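Local coordinates for putative DNA-binding protein (Ralstonia eutropha, PDB 3HWU), which is of unknown function but carries a Plants and Prokaryotes Conserved (PCC) domain and may bind DNA, at residues A[46-51]-A[69-74]. Sequence-based numbering, arbitrary orientation.
Sequences IGFMSE and YRNVEM
Antiparallel pairing of Gly-47 to Met-49 with Val-72 to Met-74 joins strands 40-49 and 72-84 in the sheet of the PCC domain; a G1 beta bulge, Asn-71 and Val-72 facing Met-49, interrupts it where both chains turn a corner, and pairing resumes with Glu-51 opposite Arg-70. Met-49 N gives a nearly straight bond to Val-72 O (2.8 Å), and Val-72 N returns one to Met-49 O in the carbonyl plane. Met-74 N binds Gly-47 O at 2.8 Å, whereas Gly-47 N to Met-74 O is long and weak. Asn-71 makes the bend with positive phi, since asparagine, after glycine, most readily adopts the left-handed conformation a G1 bulge needs first; its N reaches Ser-50 O (3.0 Å) from above the carbonyl plane, while a water bridges that oxygen to Arg-70 NH1 at the guanidinium edge. On one face, the Phe-48 ring, with CG anti to the backbone N (chi1 -177°), lies obliquely against the backbone of Val-72 and Asn-71, Phe-48 CD1 3.3 Å from Val-72 O. Glu-73, bent at chi2 (-73°), brings its carboxylate beside Phe-48 CD1 and Glu-73 OE1 to 3.2 Å from Gly-47 O. On the other face the flexible selenomethionines Met-49 and Met-74 meet methyl to methyl (CE to CE 3.7 Å), near Leu-111 and Cys-118; Gly-47, without a side chain, leaves room for Met-49 CE. At the Met-74 end, His-93 of a second subunit bonds Met-74 O. Glu-73 OE1 and Gly-47 O, two acceptors not hydrogen-bonded, could disfavour a charged carboxylate, an effect that His-93 may offset.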
loop_
_atom_site.group_PDB
_atom_site.type_symbol
_atom_site.label_atom_id
_atom_site.label_comp_id
_atom_site.label_asym_id
_atom_site.label_seq_id
_atom_site.Cartn_x
_atom_site.Cartn_y
_atom_site.Cartn_z
ATOM N N ILE A 46 0.541 8.183 2.491
ATOM C CA ILE A 46 1.494 8.837 1.596
ATOM C C ILE A 46 1.794 10.205 2.189
ATOM O O ILE A 46 1.064 10.706 3.049
ATOM C CB ILE A 46 0.986 9.044 0.146
ATOM C CG1 ILE A 46 -0.350 9.818 0.092
ATOM C CG2 ILE A 46 0.888 7.714 -0.567
ATOM C CD1 ILE A 46 -0.774 10.288 -1.301
ATOM N N GLY A 47 2.891 10.817 1.751
ATOM C CA GLY A 47 3.135 12.220 2.127
ATOM C C GLY A 47 4.522 12.674 1.749
ATOM O O GLY A 47 5.174 11.993 0.974
ATOM N N PHE A 48 4.961 13.802 2.278
ATOM C CA PHE A 48 6.283 14.367 2.029
ATOM C C PHE A 48 6.923 14.636 3.373
ATOM O O PHE A 48 6.311 15.302 4.213
ATOM C CB PHE A 48 6.212 15.679 1.248
ATOM C CG PHE A 48 7.549 16.251 0.920
ATOM C CD1 PHE A 48 8.324 15.662 -0.037
ATOM C CD2 PHE A 48 8.023 17.303 1.619
ATOM C CE1 PHE A 48 9.595 16.184 -0.326
ATOM C CE2 PHE A 48 9.264 17.858 1.339
ATOM C CZ PHE A 48 10.038 17.283 0.413
HETATM N N MSE A 49 8.110 14.059 3.571
HETATM C CA MSE A 49 8.796 14.053 4.873
HETATM C C MSE A 49 10.059 14.910 4.893
HETATM O O MSE A 49 10.916 14.779 4.032
HETATM C CB MSE A 49 9.190 12.639 5.215
HETATM C CG MSE A 49 8.018 11.648 5.268
HETATM SE SE MSE A 49 6.675 12.114 6.549
HETATM C CE MSE A 49 5.192 11.422 5.564
ATOM N N SER A 50 10.200 15.774 5.883
ATOM C CA SER A 50 11.487 16.425 6.103
ATOM C C SER A 50 12.550 15.425 6.570
ATOM O O SER A 50 13.732 15.555 6.228
ATOM C CB SER A 50 11.359 17.545 7.109
ATOM O OG SER A 50 10.761 17.106 8.309
ATOM N N GLU A 51 12.129 14.412 7.313
ATOM C CA GLU A 51 13.041 13.325 7.605
ATOM C C GLU A 51 12.262 12.055 7.845
ATOM O O GLU A 51 11.146 12.089 8.345
ATOM C CB GLU A 51 13.925 13.632 8.781
ATOM C CG GLU A 51 13.185 14.018 9.973
ATOM C CD GLU A 51 14.107 14.291 11.155
ATOM O OE1 GLU A 51 14.479 13.328 11.857
ATOM O OE2 GLU A 51 14.446 15.469 11.362
ATOM N N TYR A 69 16.775 9.639 5.907
ATOM C CA TYR A 69 16.600 10.345 4.651
ATOM C C TYR A 69 15.912 11.662 4.899
ATOM O O TYR A 69 15.060 11.761 5.746
ATOM C CB TYR A 69 15.772 9.506 3.671
ATOM C CG TYR A 69 16.423 8.217 3.281
ATOM C CD1 TYR A 69 16.313 7.086 4.063
ATOM C CD2 TYR A 69 17.211 8.127 2.171
ATOM C CE1 TYR A 69 16.951 5.931 3.689
ATOM C CE2 TYR A 69 17.861 6.985 1.810
ATOM C CZ TYR A 69 17.727 5.869 2.568
ATOM O OH TYR A 69 18.386 4.714 2.165
ATOM N N ARG A 70 16.308 12.687 4.160
ATOM C CA ARG A 70 15.780 14.026 4.296
ATOM C C ARG A 70 15.056 14.505 3.054
ATOM O O ARG A 70 15.518 14.260 1.943
ATOM C CB ARG A 70 16.910 15.046 4.646
ATOM C CG ARG A 70 17.664 14.637 5.894
ATOM C CD ARG A 70 18.797 15.610 6.177
ATOM N NE ARG A 70 19.553 15.241 7.361
ATOM C CZ ARG A 70 19.107 15.460 8.593
ATOM N NH1 ARG A 70 17.915 15.983 8.780
ATOM N NH2 ARG A 70 19.862 15.167 9.645
ATOM N N ASN A 71 13.982 15.256 3.245
ATOM C CA ASN A 71 13.233 15.899 2.155
ATOM C C ASN A 71 12.886 14.900 1.035
ATOM O O ASN A 71 13.327 14.984 -0.116
ATOM C CB ASN A 71 13.968 17.134 1.662
ATOM C CG ASN A 71 13.900 18.274 2.675
ATOM O OD1 ASN A 71 12.995 18.344 3.479
ATOM N ND2 ASN A 71 14.856 19.175 2.627
ATOM N N VAL A 72 12.082 13.909 1.425
ATOM C CA VAL A 72 11.720 12.792 0.567
ATOM C C VAL A 72 10.209 12.631 0.433
ATOM O O VAL A 72 9.450 12.886 1.371
ATOM C CB VAL A 72 12.306 11.440 1.044
ATOM C CG1 VAL A 72 13.804 11.385 0.779
ATOM C CG2 VAL A 72 11.970 11.149 2.489
ATOM N N GLU A 73 9.769 12.255 -0.757
ATOM C CA GLU A 73 8.385 11.793 -0.946
ATOM C C GLU A 73 8.245 10.406 -0.351
ATOM O O GLU A 73 9.115 9.567 -0.554
ATOM C CB GLU A 73 8.025 11.761 -2.429
ATOM C CG GLU A 73 7.865 13.162 -3.084
ATOM C CD GLU A 73 6.595 13.900 -2.684
ATOM O OE1 GLU A 73 5.888 13.465 -1.772
ATOM O OE2 GLU A 73 6.299 14.940 -3.325
HETATM N N MSE A 74 7.197 10.176 0.408
HETATM C CA MSE A 74 6.863 8.862 0.895
HETATM C C MSE A 74 5.829 8.221 -0.012
HETATM O O MSE A 74 4.655 8.613 -0.053
HETATM C CB MSE A 74 6.346 8.916 2.318
HETATM C CG MSE A 74 6.152 7.536 2.894
HETATM SE SE MSE A 74 5.739 7.477 4.735
HETATM C CE MSE A 74 3.840 8.128 4.573
HETATM O O HOH W 1 15.733 17.267 7.167
#